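Beta-glucuronidase (uncultured Clostridium sp., PDB 6U7J) probably hydrolyses beta-D-glucuronides as a family 2 glycoside hydrolase, a gut-bacterial beta-glucuronidase of the kind that reactivates estrogens. Local coordinates at residues B[28-33]-B[75-80]; B[412-417]-B[431-436]. All blocks are in the same frame, centred on the assembly; numbering follows the deposited sequence.

Contact 1 (B[28-33]-B[75-80])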
ATOM      1  N   TRP B  28     -17.790  25.836 -15.854  1.00 29.89           N
ATOM      2  CA  TRP B  28     -19.072  26.490 -15.626  1.00 26.12           C
ATOM      3  C   TRP B  28     -19.137  27.022 -14.199  1.00 31.50           C
ATOM      4  O   TRP B  28     -18.340  26.647 -13.335  1.00 31.66           O
ATOM      5  CB  TRP B  28     -20.241  25.519 -15.831  1.00 29.25           C
ATOM      6  CG  TRP B  28     -20.428  24.958 -17.214  1.00 29.53           C
ATOM      7  CD1 TRP B  28     -19.462  24.521 -18.073  1.00 29.81           C
ATOM      8  CD2 TRP B  28     -21.684  24.757 -17.878  1.00 27.19           C
ATOM      9  NE1 TRP B  28     -20.044  24.058 -19.240  1.00 30.85           N
ATOM     10  CE2 TRP B  28     -21.405  24.191 -19.140  1.00 26.84           C
ATOM     11  CE3 TRP B  28     -23.017  25.002 -17.522  1.00 26.21           C
ATOM     12  CZ2 TRP B  28     -22.408  23.874 -20.054  1.00 29.49           C
ATOM     13  CZ3 TRP B  28     -24.007  24.682 -18.423  1.00 33.55           C
ATOM     14  CH2 TRP B  28     -23.700  24.119 -19.679  1.00 31.62           C
ATOM     15  N   LYS B  29     -20.135  27.865 -13.942  1.00 28.31           N
ATOM     16  CA  LYS B  29     -20.443  28.271 -12.577  1.00 30.90           C
ATOM     17  C   LYS B  29     -21.455  27.301 -11.985  1.00 32.40           C
ATOM     18  O   LYS B  29     -22.257  26.702 -12.705  1.00 30.53           O
ATOM     19  CB  LYS B  29     -20.983  29.702 -12.528  1.00 30.16           C
ATOM     20  CG  LYS B  29     -19.994  30.743 -13.043  1.00 31.21           C
ATOM     21  CD  LYS B  29     -18.710  30.667 -12.220  1.00 41.93           C
ATOM     22  CE  LYS B  29     -17.628  31.628 -12.705  1.00 41.16           C
ATOM     23  NZ  LYS B  29     -16.526  31.772 -11.694  1.00 46.57           N
ATOM     24  N   PHE B  30     -21.424  27.165 -10.660  1.00 30.30           N
ATOM     25  CA  PHE B  30     -22.109  26.059 -10.007  1.00 29.90           C
ATOM     26  C   PHE B  30     -22.492  26.444  -8.590  1.00 31.79           C
ATOM     27  O   PHE B  30     -21.728  27.103  -7.882  1.00 31.82           O
ATOM     28  CB  PHE B  30     -21.195  24.825 -10.013  1.00 28.53           C
ATOM     29  CG  PHE B  30     -21.723  23.627  -9.269  1.00 28.69           C
ATOM     30  CD1 PHE B  30     -21.657  23.555  -7.877  1.00 23.66           C
ATOM     31  CD2 PHE B  30     -22.187  22.516  -9.982  1.00 28.40           C
ATOM     32  CE1 PHE B  30     -22.109  22.423  -7.205  1.00 29.48           C
ATOM     33  CE2 PHE B  30     -22.624  21.381  -9.319  1.00 27.31           C
ATOM     34  CZ  PHE B  30     -22.585  21.328  -7.928  1.00 29.81           C
ATOM     35  N   LYS B  31     -23.660  25.973  -8.171  1.00 31.08           N
ATOM     36  CA  LYS B  31     -24.150  26.163  -6.821  1.00 33.11           C
ATOM     37  C   LYS B  31     -25.114  25.028  -6.517  1.00 34.84           C
ATOM     38  O   LYS B  31     -25.879  24.611  -7.392  1.00 33.29           O
ATOM     39  CB  LYS B  31     -24.857  27.521  -6.677  1.00 36.05           C
ATOM     40  CG  LYS B  31     -25.323  27.826  -5.272  1.00 45.13           C
ATOM     41  CD  LYS B  31     -25.562  29.328  -5.067  1.00 44.64           C
ATOM     42  CE  LYS B  31     -26.769  29.807  -5.819  1.00 37.11           C
ATOM     43  NZ  LYS B  31     -27.088  31.221  -5.444  1.00 47.30           N
ATOM     44  N   ARG B  32     -25.092  24.540  -5.284  1.00 29.26           N
ATOM     45  CA  ARG B  32     -26.064  23.542  -4.872  1.00 31.70           C
ATOM     46  C   ARG B  32     -27.209  24.185  -4.101  1.00 32.94           C
ATOM     47  O   ARG B  32     -27.077  25.273  -3.541  1.00 32.28           O
ATOM     48  CB  ARG B  32     -25.389  22.461  -4.022  1.00 32.43           C
ATOM     49  CG  ARG B  32     -25.120  22.850  -2.622  1.00 35.79           C
ATOM     50  CD  ARG B  32     -24.825  21.617  -1.768  1.00 38.76           C
ATOM     51  NE  ARG B  32     -24.010  22.001  -0.627  1.00 43.81           N
ATOM     52  CZ  ARG B  32     -24.478  22.225   0.596  1.00 48.07           C
ATOM     53  NH1 ARG B  32     -25.769  22.077   0.846  1.00 43.82           N
ATOM     54  NH2 ARG B  32     -23.643  22.581   1.573  1.00 47.30           N
ATOM     55  N   ASP B  33     -28.347  23.495  -4.087  1.00 33.83           N
ATOM     56  CA  ASP B  33     -29.442  23.867  -3.194  1.00 32.12           C
ATOM     57  C   ASP B  33     -29.025  23.705  -1.735  1.00 34.71           C
ATOM     58  O   ASP B  33     -28.394  22.707  -1.364  1.00 33.29           O
ATOM     59  CB  ASP B  33     -30.666  22.985  -3.452  1.00 34.29           C
ATOM     60  CG  ASP B  33     -31.521  23.466  -4.625  1.00 35.09           C
ATOM     61  OD1 ASP B  33     -31.299  24.595  -5.124  1.00 34.95           O
ATOM     62  OD2 ASP B  33     -32.422  22.698  -5.040  1.00 33.88           O
ATOM     63  N   GLY B  75     -30.584  15.888  -3.880  1.00 31.27           N
ATOM     64  CA  GLY B  75     -31.440  16.905  -4.475  1.00 31.91           C
ATOM     65  C   GLY B  75     -30.907  17.536  -5.752  1.00 32.48           C
ATOM     66  O   GLY B  75     -30.398  16.835  -6.640  1.00 32.04           O
ATOM     67  N   TRP B  76     -30.980  18.863  -5.836  1.00 30.69           N
ATOM     68  CA  TRP B  76     -30.705  19.592  -7.066  1.00 30.04           C
ATOM     69  C   TRP B  76     -29.490  20.497  -6.913  1.00 30.03           C
ATOM     70  O   TRP B  76     -29.234  21.052  -5.840  1.00 28.83           O
ATOM     71  CB  TRP B  76     -31.911  20.448  -7.492  1.00 26.85           C
ATOM     72  CG  TRP B  76     -33.088  19.617  -7.908  1.00 28.75           C
ATOM     73  CD1 TRP B  76     -34.033  19.059  -7.092  1.00 30.24           C
ATOM     74  CD2 TRP B  76     -33.428  19.226  -9.243  1.00 25.29           C
ATOM     75  NE1 TRP B  76     -34.938  18.342  -7.844  1.00 28.90           N
ATOM     76  CE2 TRP B  76     -34.588  18.435  -9.165  1.00 25.22           C
ATOM     77  CE3 TRP B  76     -32.856  19.466 -10.494  1.00 26.98           C
ATOM     78  CZ2 TRP B  76     -35.202  17.889 -10.298  1.00 28.98           C
ATOM     79  CZ3 TRP B  76     -33.456  18.915 -11.619  1.00 29.51           C
ATOM     80  CH2 TRP B  76     -34.621  18.136 -11.511  1.00 29.90           C
ATOM     81  N   VAL B  77     -28.770  20.671  -8.019  1.00 27.92           N
ATOM     82  CA  VAL B  77     -27.701  21.650  -8.128  1.00 29.77           C
ATOM     83  C   VAL B  77     -27.927  22.456  -9.401  1.00 31.56           C
ATOM     84  O   VAL B  77     -28.737  22.093 -10.255  1.00 29.80           O
ATOM     85  CB  VAL B  77     -26.302  20.997  -8.132  1.00 32.81           C
ATOM     86  CG1 VAL B  77     -26.113  20.153  -6.868  1.00 26.73           C
ATOM     87  CG2 VAL B  77     -26.104  20.129  -9.395  1.00 28.66           C
ATOM     88  N   TRP B  78     -27.167  23.543  -9.529  1.00 28.84           N
ATOM     89  CA  TRP B  78     -27.375  24.536 -10.573  1.00 32.80           C
ATOM     90  C   TRP B  78     -26.056  24.826 -11.270  1.00 32.49           C
ATOM     91  O   TRP B  78     -25.071  25.201 -10.621  1.00 31.77           O
ATOM     92  CB  TRP B  78     -27.970  25.819  -9.974  1.00 30.82           C
ATOM     93  CG  TRP B  78     -29.341  25.565  -9.476  1.00 33.49           C
ATOM     94  CD1 TRP B  78     -29.696  25.032  -8.270  1.00 32.90           C
ATOM     95  CD2 TRP B  78     -30.555  25.777 -10.197  1.00 33.08           C
ATOM     96  NE1 TRP B  78     -31.066  24.906  -8.191  1.00 32.15           N
ATOM     97  CE2 TRP B  78     -31.617  25.358  -9.362  1.00 33.47           C
ATOM     98  CE3 TRP B  78     -30.851  26.271 -11.474  1.00 31.87           C
ATOM     99  CZ2 TRP B  78     -32.958  25.437  -9.759  1.00 32.40           C
ATOM    100  CZ3 TRP B  78     -32.182  26.354 -11.863  1.00 34.32           C
ATOM    101  CH2 TRP B  78     -33.219  25.944 -11.003  1.00 33.54           C
ATOM    102  N   TYR B  79     -26.036  24.637 -12.580  1.00 27.49           N
ATOM    103  CA  TYR B  79     -24.914  24.998 -13.430  1.00 30.86           C
ATOM    104  C   TYR B  79     -25.301  26.190 -14.291  1.00 29.98           C
ATOM    105  O   TYR B  79     -26.464  26.332 -14.687  1.00 32.89           O
ATOM    106  CB  TYR B  79     -24.536  23.867 -14.376  1.00 30.72           C
ATOM    107  CG  TYR B  79     -23.857  22.638 -13.800  1.00 28.69           C
ATOM    108  CD1 TYR B  79     -22.518  22.383 -14.072  1.00 28.17           C
ATOM    109  CD2 TYR B  79     -24.563  21.705 -13.045  1.00 27.27           C
ATOM    110  CE1 TYR B  79     -21.885  21.254 -13.588  1.00 26.42           C
ATOM    111  CE2 TYR B  79     -23.934  20.555 -12.561  1.00 27.65           C
ATOM    112  CZ  TYR B  79     -22.591  20.347 -12.834  1.00 27.60           C
ATOM    113  OH  TYR B  79     -21.937  19.224 -12.373  1.00 28.20           O
ATOM    114  N   GLU B  80     -24.311  27.002 -14.652  1.00 29.49           N
ATOM    115  CA  GLU B  80     -24.583  28.111 -15.553  1.00 31.03           C
ATOM    116  C   GLU B  80     -23.338  28.465 -16.344  1.00 30.63           C
ATOM    117  O   GLU B  80     -22.226  28.425 -15.809  1.00 28.77           O
ATOM    118  CB  GLU B  80     -25.059  29.344 -14.778  1.00 30.09           C
ATOM    119  CG  GLU B  80     -25.386  30.524 -15.644  1.00 31.93           C
ATOM    120  CD  GLU B  80     -26.179  31.552 -14.872  1.00 37.86           C
ATOM    121  OE1 GLU B  80     -27.425  31.465 -14.895  1.00 39.23           O
ATOM    122  OE2 GLU B  80     -25.555  32.413 -14.207  1.00 39.86           O
TER
HETATM  123  O   HOH W   1     -33.661  23.822  -6.915  1.00 26.76           O
HETATM  124  O   HOH W   2     -32.639  20.275  -3.989  1.00 33.14           O

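Contact 2 (B[412-417]-B[431-436])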
ATOM      1  N   TRP B 412     -28.945  -6.634 -26.818  1.00 33.35           N
ATOM      2  CA  TRP B 412     -29.497  -5.695 -25.849  1.00 33.96           C
ATOM      3  C   TRP B 412     -29.680  -6.423 -24.531  1.00 34.74           C
ATOM      4  O   TRP B 412     -30.279  -7.500 -24.500  1.00 34.87           O
ATOM      5  CB  TRP B 412     -30.857  -5.119 -26.278  1.00 36.35           C
ATOM      6  CG  TRP B 412     -30.911  -4.490 -27.643  1.00 35.97           C
ATOM      7  CD1 TRP B 412     -31.561  -4.976 -28.725  1.00 35.03           C
ATOM      8  CD2 TRP B 412     -30.318  -3.248 -28.055  1.00 37.32           C
ATOM      9  NE1 TRP B 412     -31.391  -4.139 -29.798  1.00 35.91           N
ATOM     10  CE2 TRP B 412     -30.632  -3.070 -29.418  1.00 37.35           C
ATOM     11  CE3 TRP B 412     -29.535  -2.281 -27.410  1.00 33.98           C
ATOM     12  CZ2 TRP B 412     -30.197  -1.966 -30.154  1.00 36.77           C
ATOM     13  CZ3 TRP B 412     -29.099  -1.186 -28.139  1.00 34.15           C
ATOM     14  CH2 TRP B 412     -29.435  -1.035 -29.497  1.00 35.80           C
ATOM     15  N   SER B 413     -29.187  -5.835 -23.448  1.00 31.53           N
ATOM     16  CA  SER B 413     -29.521  -6.308 -22.117  1.00 34.06           C
ATOM     17  C   SER B 413     -30.516  -5.332 -21.517  1.00 32.46           C
ATOM     18  O   SER B 413     -30.245  -4.130 -21.463  1.00 37.32           O
ATOM     19  CB  SER B 413     -28.286  -6.435 -21.223  1.00 29.91           C
ATOM     20  OG  SER B 413     -28.689  -6.578 -19.878  1.00 33.44           O
ATOM     21  N   ILE B 414     -31.657  -5.847 -21.061  1.00 31.07           N
ATOM     22  CA  ILE B 414     -32.774  -4.992 -20.677  1.00 31.53           C
ATOM     23  C   ILE B 414     -32.855  -4.772 -19.183  1.00 36.50           C
ATOM     24  O   ILE B 414     -33.691  -3.964 -18.737  1.00 32.43           O
ATOM     25  CB  ILE B 414     -34.113  -5.569 -21.181  1.00 32.81           C
ATOM     26  CG1 ILE B 414     -34.360  -6.925 -20.534  1.00 33.60           C
ATOM     27  CG2 ILE B 414     -34.098  -5.672 -22.707  1.00 31.77           C
ATOM     28  CD1 ILE B 414     -35.797  -7.386 -20.622  1.00 38.42           C
ATOM     29  N   THR B 415     -32.032  -5.468 -18.394  1.00 32.78           N
ATOM     30  CA  THR B 415     -32.070  -5.388 -16.945  1.00 32.00           C
ATOM     31  C   THR B 415     -30.851  -6.100 -16.370  1.00 32.48           C
ATOM     32  O   THR B 415     -30.318  -7.048 -16.963  1.00 31.95           O
ATOM     33  CB  THR B 415     -33.365  -5.997 -16.380  1.00 35.23           C
ATOM     34  OG1 THR B 415     -33.454  -5.741 -14.980  1.00 36.15           O
ATOM     35  CG2 THR B 415     -33.417  -7.499 -16.612  1.00 32.64           C
ATOM     36  N   ASN B 416     -30.407  -5.625 -15.216  1.00 31.93           N
ATOM     37  CA  ASN B 416     -29.333  -6.272 -14.480  1.00 34.48           C
ATOM     38  C   ASN B 416     -29.860  -6.671 -13.113  1.00 31.54           C
ATOM     39  O   ASN B 416     -30.256  -5.805 -12.321  1.00 34.61           O
ATOM     40  CB  ASN B 416     -28.104  -5.364 -14.358  1.00 31.82           C
ATOM     41  CG  ASN B 416     -26.993  -6.007 -13.561  1.00 33.06           C
ATOM     42  OD1 ASN B 416     -26.208  -6.800 -14.088  1.00 31.31           O
ATOM     43  ND2 ASN B 416     -26.925  -5.675 -12.282  1.00 36.20           N
ATOM     44  N   GLU B 417     -29.915  -7.979 -12.865  1.00 31.57           N
ATOM     45  CA  GLU B 417     -30.217  -8.539 -11.556  1.00 36.08           C
ATOM     46  C   GLU B 417     -31.556  -8.053 -10.943  1.00 37.69           C
ATOM     47  O   GLU B 417     -31.604  -7.596  -9.842  1.00 38.54           O
ATOM     48  CB  GLU B 417     -29.084  -8.237 -10.580  1.00 37.42           C
ATOM     49  CG  GLU B 417     -27.741  -8.893 -10.944  1.00 39.33           C
ATOM     50  CD  GLU B 417     -26.713  -8.843  -9.794  1.00 40.66           C
ATOM     51  OE1 GLU B 417     -26.854  -8.013  -8.871  1.00 41.03           O
ATOM     52  OE2 GLU B 417     -25.756  -9.638  -9.820  1.00 41.24           O
ATOM     53  N   GLU B 431     -43.716  -7.877 -21.126  1.00 41.74           N
ATOM     54  CA  GLU B 431     -44.002  -6.613 -21.789  1.00 39.29           C
ATOM     55  C   GLU B 431     -42.722  -5.963 -22.298  1.00 41.33           C
ATOM     56  O   GLU B 431     -42.637  -5.560 -23.465  1.00 40.19           O
ATOM     57  CB  GLU B 431     -44.743  -5.685 -20.830  1.00 40.33           C
ATOM     58  CG  GLU B 431     -46.242  -5.659 -21.055  1.00 52.57           C
ATOM     59  CD  GLU B 431     -46.591  -5.365 -22.507  1.00 55.81           C
ATOM     60  OE1 GLU B 431     -46.313  -4.236 -22.973  1.00 57.71           O
ATOM     61  OE2 GLU B 431     -47.117  -6.274 -23.185  1.00 58.49           O
ATOM     62  N   VAL B 432     -41.699  -5.866 -21.438  1.00 40.78           N
ATOM     63  CA  VAL B 432     -40.469  -5.188 -21.842  1.00 39.34           C
ATOM     64  C   VAL B 432     -39.832  -5.909 -23.018  1.00 35.26           C
ATOM     65  O   VAL B 432     -39.429  -5.284 -24.005  1.00 34.69           O
ATOM     66  CB  VAL B 432     -39.484  -5.070 -20.664  1.00 37.26           C
ATOM     67  CG1 VAL B 432     -38.171  -4.465 -21.145  1.00 38.28           C
ATOM     68  CG2 VAL B 432     -40.053  -4.211 -19.565  1.00 38.28           C
ATOM     69  N   THR B 433     -39.739  -7.240 -22.936  1.00 37.72           N
ATOM     70  CA  THR B 433     -39.057  -7.985 -23.995  1.00 40.37           C
ATOM     71  C   THR B 433     -39.810  -7.878 -25.318  1.00 39.06           C
ATOM     72  O   THR B 433     -39.200  -7.664 -26.372  1.00 40.39           O
ATOM     73  CB  THR B 433     -38.888  -9.450 -23.597  1.00 42.20           C
ATOM     74  OG1 THR B 433     -40.116  -9.939 -23.044  1.00 45.85           O
ATOM     75  CG2 THR B 433     -37.788  -9.601 -22.573  1.00 38.80           C
ATOM     76  N   LYS B 434     -41.137  -8.002 -25.279  1.00 40.31           N
ATOM     77  CA  LYS B 434     -41.919  -7.842 -26.501  1.00 42.45           C
ATOM     78  C   LYS B 434     -41.718  -6.464 -27.114  1.00 38.51           C
ATOM     79  O   LYS B 434     -41.631  -6.332 -28.340  1.00 38.38           O
ATOM     80  CB  LYS B 434     -43.393  -8.094 -26.208  1.00 45.67           C
ATOM     81  CG  LYS B 434     -43.751  -9.572 -26.273  1.00 50.30           C
ATOM     82  CD  LYS B 434     -45.056  -9.901 -25.568  1.00 53.01           C
ATOM     83  CE  LYS B 434     -45.982  -8.711 -25.521  1.00 55.03           C
ATOM     84  NZ  LYS B 434     -46.419  -8.321 -26.892  1.00 61.95           N
ATOM     85  N   TYR B 435     -41.591  -5.428 -26.279  1.00 36.61           N
ATOM     86  CA  TYR B 435     -41.436  -4.078 -26.822  1.00 35.59           C
ATOM     87  C   TYR B 435     -40.097  -3.902 -27.536  1.00 39.48           C
ATOM     88  O   TYR B 435     -40.040  -3.272 -28.598  1.00 37.79           O
ATOM     89  CB  TYR B 435     -41.589  -3.032 -25.719  1.00 37.93           C
ATOM     90  CG  TYR B 435     -41.504  -1.629 -26.259  1.00 41.77           C
ATOM     91  CD1 TYR B 435     -40.367  -0.848 -26.053  1.00 39.77           C
ATOM     92  CD2 TYR B 435     -42.551  -1.091 -27.014  1.00 41.09           C
ATOM     93  CE1 TYR B 435     -40.285   0.443 -26.564  1.00 38.55           C
ATOM     94  CE2 TYR B 435     -42.476   0.199 -27.529  1.00 42.79           C
ATOM     95  CZ  TYR B 435     -41.342   0.960 -27.297  1.00 41.52           C
ATOM     96  OH  TYR B 435     -41.261   2.229 -27.812  1.00 46.87           O
ATOM     97  N   ILE B 436     -39.004  -4.433 -26.970  1.00 37.59           N
ATOM     98  CA  ILE B 436     -37.702  -4.228 -27.607  1.00 35.25           C
ATOM     99  C   ILE B 436     -37.596  -5.084 -28.857  1.00 35.07           C
ATOM    100  O   ILE B 436     -36.935  -4.700 -29.831  1.00 36.10           O
ATOM    101  CB  ILE B 436     -36.542  -4.494 -26.612  1.00 33.83           C
ATOM    102  CG1 ILE B 436     -35.175  -4.329 -27.280  1.00 32.66           C
ATOM    103  CG2 ILE B 436     -36.626  -5.878 -26.007  1.00 34.44           C
ATOM    104  CD1 ILE B 436     -34.903  -2.934 -27.861  1.00 33.10           C
TER

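Contact 1 (B[28-33]-B[75-80])
F30 meets Y79 and V77 on one face of an antiparallel strand pair. Its CB and CG lie 3.9 Å from the carbonyl O of W78. With CG anti to the backbone N (chi1 175°) the ring swings toward strand 76-80, and CD2 comes over the centre of the Y79 ring, 3.6 Å from Y79 CZ. CE2 touches Y79 CE2 and, at 3.7 Å, V77 CG2. At the tip, CZ rests on V77 CB and CG1. The result is a T-shaped pair, the edge of F30 on the face of Y79, planes at 89°. M55 of strand 53-57 touches both side chains.

The backbones are joined by two hydrogen-bonded pairs, K29 with E80 and K31 with W78, each closed by two N-H...O bonds; F30-Y79 and R32-V77 are the non-hydrogen-bonded pairs between and beyond them. D33 N adds one more bond to W76 O, 3.1 Å long.

On the other face, W78 turns its indole NE1 to D33. The direct bond to OD1 is weak, bent to 135° at the hydrogen, but a water accepts from NE1 and donates to OD2. A second water donates to OD2 and accepts from W76 N, while G39 N supplies OD1 with a stronger partner. The D33 carboxylate thus ties the end of one strand to the start of the other. K29 and E80 start out on this same face; K29 NZ makes a salt bridge with D54, while E80 makes one with R138 and accepts a hydrogen bond from L49 N.

Strand 20-32 also pairs with 53-57, and 76-85 with 135-144, which places this antiparallel pairing inside the beta-sandwich of the family 2 sugar-binding domain.

Contact 2 (B[412-417]-B[431-436])
I414 and W412, two residues apart on a strand of the TIM barrel, meet the helix that follows in the same beta-alpha-beta unit: strand 409-416, helix 424-439, strand 445-449. Strand and helix run nearly antiparallel, at 161°, with their axes 10.0 Å apart, and the contact between them is made by apolar groups.

I414 makes contacts with three helix residues. Its CG1 sits between the backbone N and the carbonyl carbon (chi1 62°), and the chain then extends so that CD1 lands between two of them, 3.6 Å from T433 CG2 and 3.8 Å from V432 CG1. I414 and V432 lie alongside with their side chains running opposite ways, whereas T433 is met at a slant. The other branch, I414 CG2, turns to CG2 of I436. V432 also packs on L389 and L396 of helix 386-403, and I436 on I445 of the next strand.

W412 presents its indole to I436. NE1 of that ring is hydrogen-bonded to D440 OD2, just past the end of helix 424-439. I436 CG1 touches the pyrrole side of the ring at CD1, and I436 CD1 makes a CH-pi contact over the five-membered ring, 4.2 Å from its centroid and 16° off the normal.

Overall arrangement
The two contacts lie in different domains and come in series along the chain: contact 1 is complete before contact 2 begins. Their centres are 34 Å apart and their nearest atoms about 23 Å, so they do not touch. Contact 1 pairs strands 20-32 and 76-85 in the antiparallel sheet of the sugar-binding domain. Contact 2 seats helix 424-439 against strand 409-416, part of the largely parallel barrel. The four-stranded sheet of strands 227-232, 238-242, 265-271 and 274-280 comes between them in sequence. The chain thus changes from strand-to-strand backbone bonding to helix-on-barrel packing, in the modular order of family 2 enzymes, whose TIM barrel carries the catalytic site.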